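Local coordinates for clostripain-related protein (Bacteroides thetaiotaomicron, PDB 6N9J) that acts as a secreted C11 (clostripain-family) cysteine protease, probably hydrolysing peptide bonds as in its relatives, and is blocked by an irreversible peptide inhibitor, at residues Y16-N21 / N82-D87; T95-Y100 / S148-F153; T184-P189 / V238-I243; L200-V203 / V208-A211. All blocks are in the same frame, centred on the assembly; numbering follows the deposited sequence.

Contact 1. Residues Y16-N21 / N82-D87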
loop_
_atom_site.group_PDB
_atom_site.type_symbol
_atom_site.label_atom_id
_atom_site.label_comp_id
_atom_site.label_asym_id
_atom_site.label_seq_id
_atom_site.Cartn_x
_atom_site.Cartn_y
_atom_site.Cartn_z
ATOM N N TYR A 16 3.467 -2.991 10.476
ATOM C CA TYR A 16 4.545 -2.030 10.706
ATOM C C TYR A 16 4.004 -0.605 10.695
ATOM O O TYR A 16 3.680 -0.056 9.632
ATOM C CB TYR A 16 5.637 -2.186 9.646
ATOM C CG TYR A 16 6.920 -1.448 9.949
ATOM C CD1 TYR A 16 7.004 -0.054 9.829
ATOM C CD2 TYR A 16 8.054 -2.138 10.338
ATOM C CE1 TYR A 16 8.188 0.624 10.121
ATOM C CE2 TYR A 16 9.236 -1.479 10.627
ATOM C CZ TYR A 16 9.306 -0.097 10.507
ATOM O OH TYR A 16 10.497 0.538 10.791
ATOM N N ILE A 17 3.916 -0.006 11.878
ATOM C CA ILE A 17 3.270 1.294 12.013
ATOM C C ILE A 17 4.263 2.429 12.214
ATOM O O ILE A 17 4.708 2.672 13.334
ATOM C CB ILE A 17 2.275 1.297 13.187
ATOM C CG1 ILE A 17 1.209 0.230 12.951
ATOM C CG2 ILE A 17 1.635 2.688 13.359
ATOM C CD1 ILE A 17 0.312 -0.012 14.153
ATOM N N ALA A 18 4.613 3.104 11.122
ATOM C CA ALA A 18 5.377 4.340 11.208
ATOM C C ALA A 18 4.399 5.496 11.401
ATOM O O ALA A 18 3.917 6.100 10.439
ATOM C CB ALA A 18 6.234 4.543 9.970
ATOM N N GLY A 19 4.081 5.782 12.659
ATOM C CA GLY A 19 3.042 6.747 12.955
ATOM C C GLY A 19 3.502 7.975 13.718
ATOM O O GLY A 19 2.684 8.643 14.344
ATOM N N ASP A 20 4.797 8.283 13.686
ATOM C CA ASP A 20 5.246 9.537 14.281
ATOM C C ASP A 20 5.122 10.646 13.249
ATOM O O ASP A 20 6.093 11.020 12.585
ATOM C CB ASP A 20 6.678 9.461 14.806
ATOM C CG ASP A 20 7.037 10.676 15.648
ATOM O OD1 ASP A 20 6.101 11.438 15.981
ATOM O OD2 ASP A 20 8.225 10.872 15.989
ATOM N N ASN A 21 3.911 11.179 13.166
ATOM C CA ASN A 21 3.490 12.073 12.106
ATOM C C ASN A 21 2.020 12.368 12.340
ATOM O O ASN A 21 1.459 11.932 13.350
ATOM C CB ASN A 21 3.715 11.440 10.728
ATOM C CG ASN A 21 3.022 10.088 10.581
ATOM O OD1 ASN A 21 1.837 9.940 10.904
ATOM N ND2 ASN A 21 3.759 9.095 10.081
ATOM N N ASN A 82 13.888 6.873 14.215
ATOM C CA ASN A 82 13.364 7.139 12.879
ATOM C C ASN A 82 12.915 5.842 12.233
ATOM O O ASN A 82 13.735 5.067 11.728
ATOM C CB ASN A 82 14.418 7.822 12.013
ATOM C CG ASN A 82 13.962 8.011 10.568
ATOM O OD1 ASN A 82 12.772 7.901 10.251
ATOM N ND2 ASN A 82 14.912 8.300 9.688
ATOM N N SER A 83 11.606 5.620 12.232
ATOM C CA SER A 83 11.045 4.345 11.805
ATOM C C SER A 83 11.032 4.137 10.288
ATOM O O SER A 83 10.573 3.098 9.815
ATOM C CB SER A 83 9.626 4.194 12.365
ATOM O OG SER A 83 9.655 4.205 13.780
ATOM N N VAL A 84 11.530 5.112 9.529
ATOM C CA VAL A 84 11.660 4.932 8.087
ATOM C C VAL A 84 13.136 5.006 7.665
ATOM O O VAL A 84 13.451 5.127 6.481
ATOM C CB VAL A 84 10.817 5.971 7.297
ATOM C CG1 VAL A 84 9.335 5.838 7.664
ATOM C CG2 VAL A 84 11.295 7.352 7.568
ATOM N N ASP A 85 14.037 4.930 8.642
ATOM C CA ASP A 85 15.458 4.755 8.359
ATOM C C ASP A 85 15.735 3.278 8.037
ATOM O O ASP A 85 15.114 2.395 8.622
ATOM C CB ASP A 85 16.305 5.220 9.540
ATOM C CG ASP A 85 17.755 4.793 9.421
ATOM O OD1 ASP A 85 18.116 3.740 9.999
ATOM O OD2 ASP A 85 18.533 5.505 8.748
ATOM N N VAL A 86 16.650 3.010 7.109
ATOM C CA VAL A 86 16.795 1.657 6.575
ATOM C C VAL A 86 17.260 0.656 7.626
ATOM O O VAL A 86 16.734 -0.450 7.715
ATOM C CB VAL A 86 17.777 1.612 5.387
ATOM C CG1 VAL A 86 17.863 0.192 4.823
ATOM C CG2 VAL A 86 17.340 2.583 4.308
ATOM N N ASP A 87 18.236 1.064 8.428
ATOM C CA ASP A 87 18.824 0.197 9.430
ATOM C C ASP A 87 17.886 -0.022 10.610
ATOM O O ASP A 87 17.963 -1.048 11.280
ATOM C CB ASP A 87 20.156 0.769 9.906
ATOM C CG ASP A 87 21.214 0.783 8.806
ATOM O OD1 ASP A 87 21.173 -0.092 7.910
ATOM O OD2 ASP A 87 22.092 1.673 8.835
#

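Contact 2. Residues T95-Y100 / S148-F153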
loop_
_atom_site.group_PDB
_atom_site.type_symbol
_atom_site.label_atom_id
_atom_site.label_comp_id
_atom_site.label_asym_id
_atom_site.label_seq_id
_atom_site.Cartn_x
_atom_site.Cartn_y
_atom_site.Cartn_z
ATOM N N THR A 95 14.578 -8.968 13.896
ATOM C CA THR A 95 14.076 -9.409 15.192
ATOM C C THR A 95 12.736 -10.124 15.074
ATOM O O THR A 95 12.535 -11.192 15.653
ATOM C CB THR A 95 13.913 -8.214 16.158
ATOM O OG1 THR A 95 15.166 -7.543 16.311
ATOM C CG2 THR A 95 13.430 -8.680 17.511
ATOM N N ALA A 96 11.816 -9.514 14.332
ATOM C CA ALA A 96 10.460 -10.026 14.215
ATOM C C ALA A 96 10.411 -11.445 13.644
ATOM O O ALA A 96 9.726 -12.315 14.180
ATOM C CB ALA A 96 9.627 -9.093 13.350
ATOM N N PHE A 97 11.122 -11.663 12.543
ATOM C CA PHE A 97 10.998 -12.916 11.823
ATOM C C PHE A 97 11.975 -13.953 12.340
ATOM O O PHE A 97 11.884 -15.117 11.967
ATOM C CB PHE A 97 11.190 -12.691 10.323
ATOM C CG PHE A 97 10.206 -11.729 9.747
ATOM C CD1 PHE A 97 8.855 -12.007 9.787
ATOM C CD2 PHE A 97 10.624 -10.529 9.202
ATOM C CE1 PHE A 97 7.934 -11.109 9.277
ATOM C CE2 PHE A 97 9.708 -9.630 8.685
ATOM C CZ PHE A 97 8.358 -9.925 8.729
ATOM N N SER A 98 12.895 -13.527 13.203
ATOM C CA SER A 98 13.776 -14.455 13.899
ATOM C C SER A 98 13.089 -15.065 15.111
ATOM O O SER A 98 13.223 -16.257 15.368
ATOM C CB SER A 98 15.064 -13.769 14.345
ATOM O OG SER A 98 15.897 -13.543 13.228
ATOM N N HIS A 99 12.360 -14.245 15.860
ATOM C CA HIS A 99 11.650 -14.751 17.028
ATOM C C HIS A 99 10.462 -15.602 16.602
ATOM O O HIS A 99 10.032 -16.483 17.330
ATOM C CB HIS A 99 11.173 -13.603 17.927
ATOM C CG HIS A 99 12.231 -13.070 18.840
ATOM N ND1 HIS A 99 13.332 -12.378 18.383
ATOM C CD2 HIS A 99 12.362 -13.139 20.187
ATOM C CE1 HIS A 99 14.095 -12.042 19.408
ATOM N NE2 HIS A 99 13.528 -12.492 20.515
ATOM N N TYR A 100 9.918 -15.326 15.423
ATOM C CA TYR A 100 8.722 -16.037 14.989
ATOM C C TYR A 100 8.801 -16.478 13.531
ATOM O O TYR A 100 8.119 -15.932 12.664
ATOM C CB TYR A 100 7.484 -15.167 15.252
ATOM C CG TYR A 100 7.301 -14.946 16.736
ATOM C CD1 TYR A 100 6.659 -15.892 17.521
ATOM C CD2 TYR A 100 7.825 -13.824 17.360
ATOM C CE1 TYR A 100 6.524 -15.713 18.881
ATOM C CE2 TYR A 100 7.701 -13.639 18.717
ATOM C CZ TYR A 100 7.044 -14.575 19.471
ATOM O OH TYR A 100 6.915 -14.381 20.827
ATOM N N SER A 148 15.195 -6.601 1.867
ATOM C CA SER A 148 16.149 -7.607 1.411
ATOM C C SER A 148 16.603 -8.540 2.537
ATOM O O SER A 148 17.060 -9.644 2.268
ATOM C CB SER A 148 17.377 -6.946 0.771
ATOM O OG SER A 148 18.312 -6.519 1.752
ATOM N N VAL A 149 16.501 -8.086 3.784
ATOM C CA VAL A 149 16.876 -8.898 4.940
ATOM C C VAL A 149 15.661 -9.633 5.489
ATOM O O VAL A 149 15.770 -10.421 6.420
ATOM C CB VAL A 149 17.487 -8.055 6.086
ATOM C CG1 VAL A 149 18.628 -7.180 5.575
ATOM C CG2 VAL A 149 16.415 -7.214 6.758
ATOM N N ALA A 150 14.501 -9.343 4.910
ATOM C CA ALA A 150 13.248 -9.950 5.329
ATOM C C ALA A 150 13.000 -11.237 4.547
ATOM O O ALA A 150 13.604 -11.454 3.496
ATOM C CB ALA A 150 12.093 -8.965 5.124
ATOM N N PRO A 151 12.102 -12.093 5.048
ATOM C CA PRO A 151 11.682 -13.235 4.231
ATOM C C PRO A 151 10.866 -12.793 3.016
ATOM O O PRO A 151 10.412 -11.640 2.949
ATOM C CB PRO A 151 10.822 -14.050 5.196
ATOM C CG PRO A 151 10.319 -13.029 6.185
ATOM C CD PRO A 151 11.467 -12.102 6.375
ATOM N N HIS A 152 10.683 -13.698 2.061
ATOM C CA HIS A 152 9.829 -13.413 0.923
ATOM C C HIS A 152 8.381 -13.474 1.392
ATOM O O HIS A 152 7.992 -14.417 2.079
ATOM C CB HIS A 152 10.081 -14.405 -0.215
ATOM C CG HIS A 152 9.202 -14.183 -1.408
ATOM N ND1 HIS A 152 9.388 -13.136 -2.283
ATOM C CD2 HIS A 152 8.117 -14.861 -1.852
ATOM C CE1 HIS A 152 8.458 -13.178 -3.222
ATOM N NE2 HIS A 152 7.675 -14.216 -2.982
ATOM N N PHE A 153 7.583 -12.471 1.027
ATOM C CA PHE A 153 6.209 -12.397 1.521
ATOM C C PHE A 153 5.169 -12.971 0.566
ATOM O O PHE A 153 5.254 -12.794 -0.657
ATOM C CB PHE A 153 5.844 -10.956 1.849
ATOM C CG PHE A 153 6.640 -10.372 2.985
ATOM C CD1 PHE A 153 6.355 -10.724 4.293
ATOM C CD2 PHE A 153 7.659 -9.450 2.742
ATOM C CE1 PHE A 153 7.085 -10.184 5.345
ATOM C CE2 PHE A 153 8.385 -8.902 3.784
ATOM C CZ PHE A 153 8.101 -9.278 5.094
#

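Contact 3. Residues T184-P189 / V238-I243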
loop_
_atom_site.group_PDB
_atom_site.type_symbol
_atom_site.label_atom_id
_atom_site.label_comp_id
_atom_site.label_asym_id
_atom_site.label_seq_id
_atom_site.Cartn_x
_atom_site.Cartn_y
_atom_site.Cartn_z
ATOM N N THR A 184 -5.184 5.700 -5.259
ATOM C CA THR A 184 -5.517 7.056 -4.858
ATOM C C THR A 184 -5.306 7.188 -3.340
ATOM O O THR A 184 -4.584 6.379 -2.736
ATOM C CB THR A 184 -6.957 7.424 -5.297
ATOM O OG1 THR A 184 -7.217 8.811 -5.039
ATOM C CG2 THR A 184 -8.001 6.552 -4.609
ATOM N N GLU A 185 -5.889 8.215 -2.728
ATOM C CA GLU A 185 -5.735 8.418 -1.293
ATOM C C GLU A 185 -6.486 7.366 -0.488
ATOM O O GLU A 185 -7.614 6.995 -0.827
ATOM C CB GLU A 185 -6.217 9.805 -0.883
ATOM C CG GLU A 185 -5.292 10.925 -1.287
ATOM C CD GLU A 185 -5.935 12.282 -1.090
ATOM O OE1 GLU A 185 -5.876 12.808 0.040
ATOM O OE2 GLU A 185 -6.514 12.814 -2.060
ATOM N N ILE A 186 -5.836 6.899 0.577
ATOM C CA ILE A 186 -6.416 5.975 1.545
ATOM C C ILE A 186 -7.009 6.767 2.711
ATOM O O ILE A 186 -6.387 7.700 3.206
ATOM C CB ILE A 186 -5.350 4.984 2.077
ATOM C CG1 ILE A 186 -5.097 3.876 1.057
ATOM C CG2 ILE A 186 -5.768 4.400 3.432
ATOM C CD1 ILE A 186 -6.115 2.747 1.124
ATOM N N PRO A 187 -8.219 6.403 3.148
ATOM C CA PRO A 187 -8.845 7.125 4.269
ATOM C C PRO A 187 -7.991 7.106 5.540
ATOM O O PRO A 187 -7.345 6.093 5.846
ATOM C CB PRO A 187 -10.156 6.361 4.482
ATOM C CG PRO A 187 -10.455 5.758 3.117
ATOM C CD PRO A 187 -9.112 5.388 2.556
ATOM N N GLY A 188 -7.960 8.234 6.245
ATOM C CA GLY A 188 -7.341 8.314 7.556
ATOM C C GLY A 188 -7.442 7.052 8.400
ATOM O O GLY A 188 -6.415 6.498 8.789
ATOM N N PRO A 189 -8.676 6.582 8.671
ATOM C CA PRO A 189 -8.899 5.410 9.530
ATOM C C PRO A 189 -8.269 4.125 9.011
ATOM O O PRO A 189 -8.150 3.175 9.772
ATOM C CB PRO A 189 -10.427 5.278 9.555
ATOM C CG PRO A 189 -10.919 6.661 9.315
ATOM C CD PRO A 189 -9.946 7.250 8.332
ATOM N N VAL A 238 -13.870 4.042 -0.851
ATOM C CA VAL A 238 -12.491 3.573 -1.002
ATOM C C VAL A 238 -12.334 2.854 -2.336
ATOM O O VAL A 238 -13.309 2.397 -2.917
ATOM C CB VAL A 238 -12.064 2.609 0.144
ATOM C CG1 VAL A 238 -12.627 1.208 -0.072
ATOM C CG2 VAL A 238 -10.549 2.537 0.250
ATOM N N SER A 239 -11.100 2.759 -2.813
ATOM C CA SER A 239 -10.784 1.960 -3.982
ATOM C C SER A 239 -9.562 1.093 -3.712
ATOM O O SER A 239 -8.551 1.573 -3.187
ATOM C CB SER A 239 -10.529 2.861 -5.185
ATOM O OG SER A 239 -9.395 3.658 -4.941
ATOM N N ILE A 240 -9.648 -0.182 -4.070
ATOM C CA ILE A 240 -8.593 -1.145 -3.747
ATOM C C ILE A 240 -8.380 -2.079 -4.929
ATOM O O ILE A 240 -9.325 -2.394 -5.629
ATOM C CB ILE A 240 -8.951 -1.984 -2.473
ATOM C CG1 ILE A 240 -9.130 -1.086 -1.253
ATOM C CG2 ILE A 240 -7.893 -3.053 -2.175
ATOM C CD1 ILE A 240 -7.822 -0.535 -0.699
ATOM N N SER A 241 -7.139 -2.502 -5.153
ATOM C CA SER A 241 -6.855 -3.590 -6.084
ATOM C C SER A 241 -5.754 -4.525 -5.560
ATOM O O SER A 241 -5.110 -4.254 -4.542
ATOM C CB SER A 241 -6.457 -3.035 -7.463
ATOM O OG SER A 241 -5.216 -2.345 -7.410
ATOM N N VAL A 242 -5.558 -5.636 -6.267
ATOM C CA VAL A 242 -4.541 -6.626 -5.932
ATOM C C VAL A 242 -3.721 -6.936 -7.180
ATOM O O VAL A 242 -4.270 -7.366 -8.200
ATOM C CB VAL A 242 -5.158 -7.954 -5.397
ATOM C CG1 VAL A 242 -4.093 -9.026 -5.259
ATOM C CG2 VAL A 242 -5.861 -7.741 -4.074
ATOM N N ILE A 243 -2.415 -6.710 -7.098
ATOM C CA ILE A 243 -1.511 -7.020 -8.192
ATOM C C ILE A 243 -0.710 -8.290 -7.895
ATOM O O ILE A 243 -0.129 -8.410 -6.817
ATOM C CB ILE A 243 -0.556 -5.866 -8.444
ATOM C CG1 ILE A 243 -1.337 -4.657 -8.966
ATOM C CG2 ILE A 243 0.556 -6.280 -9.407
ATOM C CD1 ILE A 243 -0.498 -3.419 -9.082
HETATM O O HOH W 1 -9.455 4.898 -1.645
#

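Contact 4. Residues L200-V203 / V208-A211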
loop_
_atom_site.group_PDB
_atom_site.type_symbol
_atom_site.label_atom_id
_atom_site.label_comp_id
_atom_site.label_asym_id
_atom_site.label_seq_id
_atom_site.Cartn_x
_atom_site.Cartn_y
_atom_site.Cartn_z
ATOM N N LEU A 200 -5.720 -11.691 6.992
ATOM C CA LEU A 200 -4.254 -11.741 6.915
ATOM C C LEU A 200 -3.721 -13.175 7.097
ATOM O O LEU A 200 -2.608 -13.496 6.659
ATOM C CB LEU A 200 -3.615 -10.842 7.982
ATOM C CG LEU A 200 -3.848 -9.336 8.119
ATOM C CD1 LEU A 200 -3.184 -8.856 9.425
ATOM C CD2 LEU A 200 -3.285 -8.583 6.930
ATOM N N PHE A 201 -4.517 -14.022 7.755
ATOM C CA PHE A 201 -4.100 -15.385 8.074
ATOM C C PHE A 201 -4.937 -16.416 7.336
ATOM O O PHE A 201 -4.876 -17.606 7.648
ATOM C CB PHE A 201 -4.179 -15.644 9.591
ATOM C CG PHE A 201 -3.325 -14.715 10.408
ATOM C CD1 PHE A 201 -1.958 -14.908 10.500
ATOM C CD2 PHE A 201 -3.890 -13.641 11.084
ATOM C CE1 PHE A 201 -1.169 -14.049 11.258
ATOM C CE2 PHE A 201 -3.106 -12.767 11.833
ATOM C CZ PHE A 201 -1.744 -12.972 11.919
ATOM N N ALA A 202 -5.724 -15.952 6.366
ATOM C CA ALA A 202 -6.509 -16.849 5.533
ATOM C C ALA A 202 -5.581 -17.828 4.858
ATOM O O ALA A 202 -4.544 -17.448 4.329
ATOM C CB ALA A 202 -7.315 -16.077 4.500
ATOM N N VAL A 203 -5.945 -19.098 4.908
ATOM C CA VAL A 203 -5.152 -20.139 4.280
ATOM C C VAL A 203 -5.255 -20.055 2.752
ATOM O O VAL A 203 -4.280 -20.305 2.043
ATOM C CB VAL A 203 -5.592 -21.515 4.781
ATOM C CG1 VAL A 203 -5.779 -22.500 3.622
ATOM C CG2 VAL A 203 -4.601 -22.041 5.815
ATOM N N VAL A 208 -6.626 -11.513 -1.766
ATOM C CA VAL A 208 -8.012 -11.294 -2.150
ATOM C C VAL A 208 -8.879 -11.130 -0.904
ATOM O O VAL A 208 -9.711 -10.224 -0.840
ATOM C CB VAL A 208 -8.549 -12.458 -3.027
ATOM C CG1 VAL A 208 -10.040 -12.297 -3.284
ATOM C CG2 VAL A 208 -7.793 -12.517 -4.343
ATOM N N SER A 209 -8.678 -12.011 0.081
ATOM C CA SER A 209 -9.417 -11.936 1.343
ATOM C C SER A 209 -9.239 -10.587 2.026
ATOM O O SER A 209 -10.199 -10.015 2.551
ATOM C CB SER A 209 -8.982 -13.040 2.313
ATOM O OG SER A 209 -9.169 -14.320 1.745
ATOM N N ILE A 210 -7.999 -10.102 2.048
ATOM C CA ILE A 210 -7.691 -8.826 2.685
ATOM C C ILE A 210 -8.438 -7.712 1.958
ATOM O O ILE A 210 -9.081 -6.863 2.594
ATOM C CB ILE A 210 -6.162 -8.556 2.701
ATOM C CG1 ILE A 210 -5.465 -9.524 3.663
ATOM C CG2 ILE A 210 -5.859 -7.078 3.085
ATOM C CD1 ILE A 210 -3.943 -9.662 3.454
ATOM N N ALA A 211 -8.392 -7.752 0.624
ATOM C CA ALA A 211 -9.013 -6.733 -0.224
ATOM C C ALA A 211 -10.524 -6.676 -0.042
ATOM O O ALA A 211 -11.094 -5.608 0.156
ATOM C CB ALA A 211 -8.683 -6.995 -1.669
#

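Contact 1. Residues Y16-N21 / N82-D87
Y16 brings the outer end of its ring up to the S83 carbonyl, with CE1 and CZ each 3.5 Å from S83 O. The acceptor lies near the ring plane, at the ring's edge, and the phenol donates to it in a short bond of 2.7 Å from Y16 OH to S83 O. That donor sits 23° out of the carbonyl plane. Because CG stands anti to the backbone N (chi1 -168°), the ring leaves strand 9-18 on the side of the turn and spans the gap. Two residues on, A18 adds a purely apolar touch: its CB meets CG1 of V84 at 4.1 Å and lies 4.2 Å from S83 CB. I17, in between, points the other way, as strand alternation requires. The turn is itself well braced. N82 to D85 forms a type I beta turn, while N82 OD1 accepts from V84 N at 3.1 Å in an Asx turn. S83 directs its hydroxyl to D53 and Y51 on the adjoining strand, so backbone and side chain of one buried serine are both tied to the sheet. D85 then occupies the N-cap of helix 86-99. The last part of an inner parallel strand here meets the capped start of a helix, in keeping with the alpha/beta, caspase-like fold of clan CD peptidases.

Contact 2. Residues T95-Y100 / S148-F153
F97 is where a walk along 95-100 first meets 148-153. It projects its ring toward the loop, with CG beside the backbone N (chi1 -59°). One face receives P151: CG of the proline stands 3.9 Å from the ring centroid and 15° off its normal, a CH-pi contact, and P151 CD approaches F97 CD2 tightly at 3.3 Å. The far end of the ring belongs to F153, whose CE1 lies 3.6 Å from F97 CZ. F97 CZ is at the edge of the F153 ring and in its plane, but the two rings, tilted by 64°, form neither a stack nor a T-shaped pair. A150 CB adds a looser touch, 4.3 Å from F97 CE2. Y105, of strand 105-110, meets the F97 ring at about a right angle. Two residues on, H99 turns back to its own helix: T95 O accepts from both H99 N and H99 ND1, which reach it from opposite faces of its carbonyl plane, and the imidazole bond is 3.1 Å long from H99 ND1 to T95 O. Past H99 the helix ends, and Y100 turns to N47 and L49 of strand 46-53. With no hydrogen bond across it, the contact rests on dispersion, close fit and the weak polarity of proline C-H groups over an aromatic face.

Contact 3. Residues T184-P189 / V238-I243
The pyrrolidine of P187, the one ring to touch across this contact, is met at its CD corner by CG2 of V238, 3.9 Å away; the two side chains cross at about a right angle, and W234 also touches the proline. No aromatic ring of the two segments takes part. E185, which bears a planar carboxylate, sets out away from strand 239-244, and its OE1 bonds to T327 and to the bound peptide. The remaining contacts are made by branch ends. I186 and I240 likewise cross at about a right angle, and they meet tip to tip, CD1 to CD1, at 4.1 Å. In both isoleucines CG1 sits beside the backbone N and the chain then bends at chi2 (-83° in I186, -74° in I240), which brings the two CD1 methyls round to face each other. At the other end, T184 CG2 presses against S239 OG at 3.2 Å, a close approach of methyl to hydroxyl. The threonine's own hydroxyl is committed to Y279 O, and S239 OG has a weak hydrogen bond to N324 OD1. Between these touches a water joins the backbones: it donates to E185 O at 2.9 Å and accepts from S239 N, also at 2.9 Å. Two buried polar groups that do not bond directly are thereby satisfied. The bound peptide also reaches this loop, where I186 makes backbone hydrogen bonds and packs on a modified side chain. A loop following a sheet strand and packed against the antiparallel strand 239-244 thus lines the site of the covalent inhibitor, which is probably the substrate cleft.

Contact 4. Residues L200-V203 / V208-A211
The backbones of L200 and I210 come within 6.2 Å at CA, and those of A202 and S209 within 7.1 Å, as the chain doubles back from the end of one helix into the next. L200 and I210 carry the apolar half of the contact. Their side chains cross obliquely, CD2 of L200 resting 3.7 Å from CD1 of I210. The leucine sets off away from helix 206-221, yet chi2 of 172° sends CD1 out anti to CA and leaves CD2 as the branch that meets I210. The isoleucine, with CG1 beside its backbone N (chi1 -69°), has its CD1 4.0 Å from L200 CA, so the methyl packs on the main chain as well as on the leucine branch. Alongside, the methyl of A202 faces S209, at 3.8 Å from its OG and 4.1 Å from its CB. The hydroxyl bonds to S205 O, just before the helix, so its contact with the methyl is van der Waals. The two carbonyls L200 O and A202 O share R11 NH1 as donor, tying the bend to strand 9-18. Around the contact, I210 also packs on V196 and A199 of helix 193-200, while F155 of strand 155-159 touches both L200 and I210, and L48 of strand 46-53 lies against L200; the end of helix 193-200 and helix 206-221 thus pack on the central sheet.

Contacts 1 and 2 share helix 86-99, the former at its capped start and the latter at its last turn, with centres 17 Å apart, so the two contacts lie at opposite ends of that helix. Contacts 3 and 4 lie 16 Å apart between centres and do touch: A211 CB packs on V242 CG2 at 3.8 Å, and helix 206-221 is followed in sequence by strand 239-244, so that contact 4 is nested within the chain closed by contact 3. Contacts 1 and 3 reach the same sheet about 21 Å apart between centres. The inhibitor is bound at contact 3; of the other contacts, contact 2 has the centre farthest from that of contact 3, about 26 Å.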